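Local atomic coordinates of inosine-uridine preferring nucleoside hydrolase family protein (Bacillus anthracis, PDB entry 2C40), a protein that binds a calcium ion and alpha-D-ribofuranose in one shared pocket and belongs to the nucleoside hydrolase family of alpha/beta proteins. Residues Gly10-Asp13 and Asp14-Leu18; Val32-Pro36 and Ala37-Leu41; Leu122-Thr125 and Gly126-Asp130. One frame throughout, in Å; residues are numbered along the deposited sequence. Where two conformers were deposited one is given.

Contact 1 (Gly10-Asp13 and Asp14-Leu18). With CA (calcium ion), chain C.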
loop_
_atom_site.group_PDB
_atom_site.type_symbol
_atom_site.label_atom_id
_atom_site.label_comp_id
_atom_site.label_asym_id
_atom_site.label_seq_id
_atom_site.Cartn_x
_atom_site.Cartn_y
_atom_site.Cartn_z
ATOM N N GLY A 10 -13.551 1.353 7.462
ATOM C CA GLY A 10 -12.632 1.836 6.435
ATOM C C GLY A 10 -11.322 1.105 6.244
ATOM O O GLY A 10 -10.422 1.668 5.657
ATOM N N GLY A 11 -11.195 -0.129 6.746
ATOM C CA GLY A 11 -10.115 -1.041 6.283
ATOM C C GLY A 11 -10.340 -1.353 4.802
ATOM O O GLY A 11 -11.350 -0.982 4.201
ATOM N N VAL A 12 -9.375 -2.020 4.190
ATOM C CA VAL A 12 -9.488 -2.440 2.780
ATOM C C VAL A 12 -10.745 -3.259 2.541
ATOM O O VAL A 12 -11.432 -3.064 1.532
ATOM C CB VAL A 12 -8.232 -3.195 2.336
ATOM C CG1 VAL A 12 -8.481 -4.035 1.064
ATOM C CG2 VAL A 12 -7.146 -2.206 2.080
ATOM N N ASP A 13 -11.065 -4.178 3.443
ATOM C CA ASP A 13 -12.215 -5.066 3.176
ATOM C C ASP A 13 -13.580 -4.406 3.462
ATOM O O ASP A 13 -14.589 -4.838 2.911
ATOM C CB ASP A 13 -12.052 -6.483 3.802
ATOM C CG ASP A 13 -12.010 -6.477 5.302
ATOM O OD1 ASP A 13 -12.198 -5.377 5.876
ATOM O OD2 ASP A 13 -11.795 -7.576 5.903
ATOM N N ASP A 14 -13.592 -3.353 4.288
ATOM C CA ASP A 14 -14.766 -2.492 4.462
ATOM C C ASP A 14 -15.083 -1.760 3.174
ATOM O O ASP A 14 -16.225 -1.642 2.767
ATOM C CB ASP A 14 -14.514 -1.426 5.545
ATOM C CG ASP A 14 -14.362 -2.020 6.938
ATOM O OD1 ASP A 14 -15.392 -2.268 7.614
ATOM O OD2 ASP A 14 -13.212 -2.263 7.369
ATOM N N LEU A 15 -14.052 -1.220 2.561
ATOM C CA LEU A 15 -14.212 -0.422 1.354
ATOM C C LEU A 15 -14.526 -1.300 0.143
ATOM O O LEU A 15 -15.304 -0.915 -0.758
ATOM C CB LEU A 15 -12.947 0.386 1.085
ATOM C CG LEU A 15 -12.715 1.834 1.512
ATOM C CD1 LEU A 15 -13.667 2.507 2.533
ATOM C CD2 LEU A 15 -11.219 2.024 1.906
ATOM N N VAL A 16 -13.907 -2.456 0.102
ATOM C CA VAL A 16 -14.251 -3.444 -0.911
ATOM C C VAL A 16 -15.711 -3.904 -0.748
ATOM O O VAL A 16 -16.407 -4.183 -1.732
ATOM C CB VAL A 16 -13.270 -4.621 -0.877
ATOM C CG1 VAL A 16 -13.839 -5.780 -1.636
ATOM C CG2 VAL A 16 -11.904 -4.175 -1.442
ATOM N N SER A 17 -16.162 -3.979 0.506
ATOM C CA SER A 17 -17.512 -4.428 0.818
ATOM C C SER A 17 -18.496 -3.394 0.304
ATOM O O SER A 17 -19.482 -3.746 -0.308
ATOM C CB SER A 17 -17.710 -4.595 2.338
ATOM O OG SER A 17 -17.064 -5.733 2.897
ATOM N N LEU A 18 -18.227 -2.110 0.553
ATOM C CA LEU A 18 -19.044 -1.053 0.005
ATOM C C LEU A 18 -19.193 -1.178 -1.505
ATOM O O LEU A 18 -20.306 -1.179 -2.045
ATOM C CB LEU A 18 -18.454 0.309 0.358
ATOM C CG LEU A 18 -19.200 1.513 -0.201
ATOM C CD1 LEU A 18 -20.573 1.614 0.383
ATOM C CD2 LEU A 18 -18.409 2.778 0.064
HETATM CA CA CA C . -13.587 -3.562 9.360
HETATM O O HOH W 1 -12.661 -3.459 11.649
#
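Asp-14 turns back onto Gly-11 at the first turn of helix 12-21, and Gly-11 N gives Asp-14 OD2 a weak, bent hydrogen bond of 3.0 Å. The aspartate-rich turn around them, from Asp-9 to Asp-14 following strand 2-8, is the N-terminal signature of the nucleoside hydrolases. Both carboxylate oxygens of Asp-14 bind the calcium ion, but unequally, OD2 at 2.4 Å and OD1 at 2.8 Å. Water 1 is a further ligand, and Asp-9, Thr-125 and Asp-247 also bind the metal. Because Asp-14 CG stands beside the backbone N and anti to the carbonyl carbon (chi1 -67°), the carboxylate folds back to the N-cap residue Gly-11, and its CG comes within 3.5 Å of Gly-10 N. That amide is itself held by His-8 ND1.

Behind this first shell the helix starts regularly. Leu-15 N bonds to Gly-11 O at 3.2 Å, and Val-16 N follows on Val-12 O. Leu-15 CD2 lies near the carbonyl oxygens of Gly-10 and Gly-11, while Val-16 CG2 meets Val-12 CG1 at 4.2 Å on the flank that faces helix 219-229. One turn on, Asp-13 O is gripped twice by Ser-17: OG donates at 2.6 Å, tilted 20° from the carbonyl plane, whereas Ser-17 N, at 3.0 Å from the same oxygen, sits 46° out of that plane.

Contact 2 (Val32-Pro36 and Ala37-Leu41). With RIB (alpha-D-ribofuranose), chain D.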
loop_
_atom_site.group_PDB
_atom_site.type_symbol
_atom_site.label_atom_id
_atom_site.label_comp_id
_atom_site.label_asym_id
_atom_site.label_seq_id
_atom_site.Cartn_x
_atom_site.Cartn_y
_atom_site.Cartn_z
ATOM N N VAL A 32 -24.941 5.002 4.577
ATOM C CA VAL A 32 -23.596 4.503 4.832
ATOM C C VAL A 32 -23.030 5.419 5.876
ATOM O O VAL A 32 -23.320 6.598 5.852
ATOM C CB VAL A 32 -22.740 4.499 3.551
ATOM C CG1 VAL A 32 -21.371 3.958 3.824
ATOM C CG2 VAL A 32 -23.399 3.649 2.488
ATOM N N SER A 33 -22.288 4.871 6.828
ATOM C CA SER A 33 -21.517 5.683 7.772
ATOM C C SER A 33 -20.162 5.080 8.134
ATOM O O SER A 33 -19.920 3.866 8.019
ATOM C CB SER A 33 -22.356 5.969 9.016
ATOM O OG SER A 33 -22.865 4.785 9.551
ATOM N N VAL A 34 -19.239 5.964 8.503
ATOM C CA VAL A 34 -17.855 5.547 8.720
ATOM C C VAL A 34 -17.501 5.817 10.158
ATOM O O VAL A 34 -17.695 6.918 10.636
ATOM C CB VAL A 34 -16.864 6.289 7.791
ATOM C CG1 VAL A 34 -15.411 5.777 7.983
ATOM C CG2 VAL A 34 -17.306 6.198 6.342
ATOM N N ILE A 35 -16.939 4.810 10.818
ATOM C CA ILE A 35 -16.401 4.994 12.173
ATOM C C ILE A 35 -14.864 4.904 12.109
ATOM O O ILE A 35 -14.307 4.012 11.463
ATOM C CB ILE A 35 -17.059 4.011 13.247
ATOM C CG1 ILE A 35 -16.655 4.427 14.668
ATOM C CG2 ILE A 35 -16.732 2.525 12.940
ATOM C CD1 ILE A 35 -17.235 3.562 15.750
ATOM N N PRO A 36 -14.164 5.867 12.740
ATOM C CA PRO A 36 -12.704 5.904 12.673
ATOM C C PRO A 36 -11.977 4.883 13.593
ATOM O O PRO A 36 -11.194 5.253 14.462
ATOM C CB PRO A 36 -12.408 7.385 13.018
ATOM C CG PRO A 36 -13.420 7.730 13.988
ATOM C CD PRO A 36 -14.694 7.039 13.473
ATOM N N ALA A 37 -12.229 3.597 13.370
ATOM C CA ALA A 37 -11.683 2.551 14.219
ATOM C C ALA A 37 -10.438 1.994 13.509
ATOM O O ALA A 37 -9.323 2.413 13.826
ATOM C CB ALA A 37 -12.722 1.488 14.509
ATOM N N ASP A 38 -10.608 1.107 12.534
ATOM C CA ASP A 38 -9.458 0.622 11.753
ATOM C C ASP A 38 -9.137 1.537 10.567
ATOM O O ASP A 38 -8.798 1.083 9.480
ATOM C CB ASP A 38 -9.734 -0.780 11.284
ATOM C CG ASP A 38 -8.509 -1.500 10.847
ATOM O OD1 ASP A 38 -8.715 -2.493 10.145
ATOM O OD2 ASP A 38 -7.382 -1.074 11.157
ATOM N N CYS A 39 -9.302 2.827 10.783
ATOM C CA CYS A 39 -9.082 3.824 9.756
ATOM C C CYS A 39 -8.964 5.193 10.403
ATOM O O CYS A 39 -9.379 5.390 11.527
ATOM C CB CYS A 39 -10.213 3.851 8.712
ATOM S SG CYS A 39 -11.794 4.644 9.191
ATOM N N TYR A 40 -8.345 6.105 9.667
ATOM C CA TYR A 40 -8.473 7.519 9.892
ATOM C C TYR A 40 -9.722 8.005 9.157
ATOM O O TYR A 40 -10.013 7.575 8.067
ATOM C CB TYR A 40 -7.207 8.237 9.422
ATOM C CG TYR A 40 -6.025 8.014 10.352
ATOM C CD1 TYR A 40 -5.209 6.874 10.247
ATOM C CD2 TYR A 40 -5.756 8.910 11.367
ATOM C CE1 TYR A 40 -4.143 6.670 11.129
ATOM C CE2 TYR A 40 -4.677 8.726 12.229
ATOM C CZ TYR A 40 -3.876 7.610 12.097
ATOM O OH TYR A 40 -2.831 7.471 12.970
ATOM N N LEU A 41 -10.472 8.900 9.780
ATOM C CA LEU A 41 -11.797 9.274 9.276
ATOM C C LEU A 41 -11.794 9.920 7.890
ATOM O O LEU A 41 -12.644 9.627 7.049
ATOM C CB LEU A 41 -12.479 10.214 10.269
ATOM C CG LEU A 41 -13.953 10.566 10.011
ATOM C CD1 LEU A 41 -14.897 9.338 10.049
ATOM C CD2 LEU A 41 -14.318 11.629 11.056
HETATM O O5 RIB D . -11.015 -8.203 13.666
HETATM C C5 RIB D . -11.216 -8.174 12.225
HETATM C C4 RIB D . -11.494 -6.726 11.817
HETATM O O4 RIB D . -10.280 -5.986 12.066
HETATM C C3 RIB D . -11.943 -6.438 10.370
HETATM O O3 RIB D . -13.347 -6.020 10.394
HETATM C C2 RIB D . -10.888 -5.402 9.777
HETATM O O2 RIB D . -11.265 -4.151 9.035
HETATM C C1 RIB D . -9.997 -5.049 10.995
#
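Pro-36 and Leu-41 lie side by side and point the same way, their CB atoms 3.9 Å apart. The end of the leucine leans further back: CG is anti to the backbone N (chi1 -172°), which brings Leu-41 CD1 alongside the proline ring at CD and to 3.7 Å from Val-34 O. Val-34 completes the apolar group with one branch, its CG1 standing 4.0 Å from Cys-39 SG and at a similar distance from Leu-41 CD1. Cys-39 SG also packs close to the backbone, 3.4 Å from Ile-35 O. Ile-35 CG2 approaches Ala-37 CB loosely, at 4.4 Å.

Among the polar contacts, Ala-37 N gives Ile-35 O a weak hydrogen bond of 2.9 Å, closing an inverse gamma turn centred on Pro-36. The turn bends the chain as it leaves the end of strand 27-34, in the loop that leads to helix 41-55; loops beyond the carboxyl ends of the parallel strands commonly carry the binding residues in open alpha/beta folds. Cys-39 O is hydrogen-bonded to Arg-78, whose guanidinium also makes a cation-pi contact with Tyr-40.

Ligand contact falls to Asp-38, whose CB points away from 32-36. Its backbone N is fixed by a hydrogen bond to Asp-9 OD1, and its carboxylate reaches alpha-D-ribofuranose with one oxygen, OD1, 3.0 Å from C1 and 3.2 Å from O2 of the sugar.

Contact 3 (Leu122-Thr125 and Gly126-Asp130). With CA (calcium ion), chain C.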
loop_
_atom_site.group_PDB
_atom_site.type_symbol
_atom_site.label_atom_id
_atom_site.label_comp_id
_atom_site.label_asym_id
_atom_site.label_seq_id
_atom_site.Cartn_x
_atom_site.Cartn_y
_atom_site.Cartn_z
ATOM N N LEU A 122 -29.180 -4.043 9.422
ATOM C CA LEU A 122 -27.947 -3.358 9.813
ATOM C C LEU A 122 -26.754 -4.246 9.564
ATOM O O LEU A 122 -26.743 -5.419 9.951
ATOM C CB LEU A 122 -27.962 -3.021 11.296
ATOM C CG LEU A 122 -29.080 -2.158 11.816
ATOM C CD1 LEU A 122 -28.832 -1.987 13.320
ATOM C CD2 LEU A 122 -29.099 -0.822 11.106
ATOM N N LEU A 123 -25.783 -3.701 8.857
ATOM C CA LEU A 123 -24.583 -4.380 8.507
ATOM C C LEU A 123 -23.436 -3.545 9.101
ATOM O O LEU A 123 -23.220 -2.407 8.678
ATOM C CB LEU A 123 -24.467 -4.389 6.988
ATOM C CG LEU A 123 -23.563 -5.392 6.284
ATOM C CD1 LEU A 123 -23.011 -4.774 5.038
ATOM C CD2 LEU A 123 -22.488 -5.991 7.121
ATOM N N PHE A 124 -22.743 -4.105 10.097
ATOM C CA PHE A 124 -21.626 -3.449 10.741
ATOM C C PHE A 124 -20.375 -4.322 10.542
ATOM O O PHE A 124 -20.312 -5.503 10.987
ATOM C CB PHE A 124 -21.894 -3.222 12.220
ATOM C CG PHE A 124 -22.764 -2.025 12.519
ATOM C CD1 PHE A 124 -24.017 -1.888 11.957
ATOM C CD2 PHE A 124 -22.321 -1.004 13.338
ATOM C CE1 PHE A 124 -24.839 -0.768 12.216
ATOM C CE2 PHE A 124 -23.144 0.104 13.614
ATOM C CZ PHE A 124 -24.396 0.206 13.017
ATOM N N THR A 125 -19.363 -3.705 9.907
ATOM C CA THR A 125 -18.120 -4.340 9.664
ATOM C C THR A 125 -16.928 -3.724 10.430
ATOM O O THR A 125 -15.823 -4.227 10.306
ATOM C CB THR A 125 -17.814 -4.484 8.150
ATOM O OG1 THR A 125 -17.704 -3.207 7.493
ATOM C CG2 THR A 125 -18.868 -5.319 7.491
ATOM N N GLY A 126 -17.186 -2.721 11.262
ATOM C CA GLY A 126 -16.293 -2.265 12.302
ATOM C C GLY A 126 -16.928 -2.518 13.684
ATOM O O GLY A 126 -17.875 -3.295 13.809
ATOM N N PRO A 127 -16.405 -1.860 14.742
ATOM C CA PRO A 127 -16.974 -1.865 16.091
ATOM C C PRO A 127 -18.449 -1.450 16.148
ATOM O O PRO A 127 -18.939 -0.849 15.192
ATOM C CB PRO A 127 -16.128 -0.799 16.776
ATOM C CG PRO A 127 -14.816 -0.869 16.094
ATOM C CD PRO A 127 -15.200 -1.030 14.678
ATOM N N LEU A 128 -19.117 -1.692 17.279
ATOM C CA LEU A 128 -20.552 -1.466 17.388
ATOM C C LEU A 128 -20.952 -0.138 18.003
ATOM O O LEU A 128 -22.117 0.085 18.214
ATOM C CB LEU A 128 -21.193 -2.596 18.188
ATOM C CG LEU A 128 -21.379 -3.911 17.427
ATOM C CD1 LEU A 128 -21.751 -4.974 18.452
ATOM C CD2 LEU A 128 -22.449 -3.768 16.347
ATOM N N THR A 129 -20.020 0.768 18.249
ATOM C CA THR A 129 -20.334 1.915 19.114
ATOM C C THR A 129 -21.327 2.935 18.537
ATOM O O THR A 129 -22.133 3.475 19.305
ATOM C CB THR A 129 -19.107 2.531 19.864
ATOM O OG1 THR A 129 -19.099 3.982 19.846
ATOM C CG2 THR A 129 -17.834 1.937 19.490
ATOM N N ASP A 130 -21.368 3.117 17.207
ATOM C CA ASP A 130 -22.434 3.991 16.632
ATOM C C ASP A 130 -23.845 3.409 16.884
ATOM O O ASP A 130 -24.829 4.162 17.075
ATOM C CB ASP A 130 -22.263 4.236 15.116
ATOM C CG ASP A 130 -21.092 5.170 14.766
ATOM O OD1 ASP A 130 -20.743 6.080 15.547
ATOM O OD2 ASP A 130 -20.529 4.991 13.653
HETATM CA CA CA C . -13.587 -3.562 9.360
HETATM O O HOH W 1 -12.661 -3.459 11.649
#
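Phe-124 leans across the turn toward Leu-128 and makes most of the side-chain contact here. At its base, Phe-124 CB lies 4.2 Å from Leu-128 CD2. The first torsion sets CG beside the backbone N, anti to the carbonyl carbon (chi1 -80°), and so directs the ring toward the 127-130 backbone, which the chain reaches as it turns from strand to helix. Next along the ring, Phe-124 CD2 touches two partners. The same leucine methyl, Leu-128 CD2, is 4.1 Å from it and approaches the ring obliquely. Pro-127 O, 3.9 Å from Phe-124 CD2, lies at the ring edge and in its plane, where it faces the weakly positive C-H rim. Beyond it, Phe-124 CE2 meets Asp-130 CB at 4.5 Å, again at the edge.

The ring thus bridges strand 120-124 and the start of helix 129-137, the first connection of a beta-alpha-beta unit that continues into strand 145-151. Leu-109 of helix 105-115 packs against Phe-124, as does Trp-150 of strand 145-151, which also touches the N-cap residue Leu-128 and holds the carbonyl of Gly-126 through its NE1.

Where the strand ends, Thr-125 turns its carbonyl to the calcium ion, with Thr-125 O bound at 2.5 Å alongside the metal ligands of contact 1; Asn-173 ND2 donates a hydrogen bond to this same oxygen. On the helix side, the carboxylate of Asp-130 looks outward from the turn, and its OD1 accepts hydrogen bonds from the hydroxyls of Ser-65 and Ser-67.

In the fold
From the N terminus, contact 1 closes the turn between strand 2-8 and helix 12-21, contact 2 the loop from strand 27-34 to helix 41-55, and contact 3 the loop from strand 120-124 to helix 129-137. They follow in series, neither nested nor crossed, yet their strands adjoin in the sheet in the order 27-34, 2-8, 120-124. Contacts 1 and 3 meet at the calcium ion, where Thr-125 OG1 and Asp-14 OD1 make a probable hydrogen bond of 2.5 Å. Contact 2 packs on both neighbours: Cys-39 CB against Gly-10 O, and Ala-37 CB against Pro-127 CG. Residues of all three reach the ribofuranose.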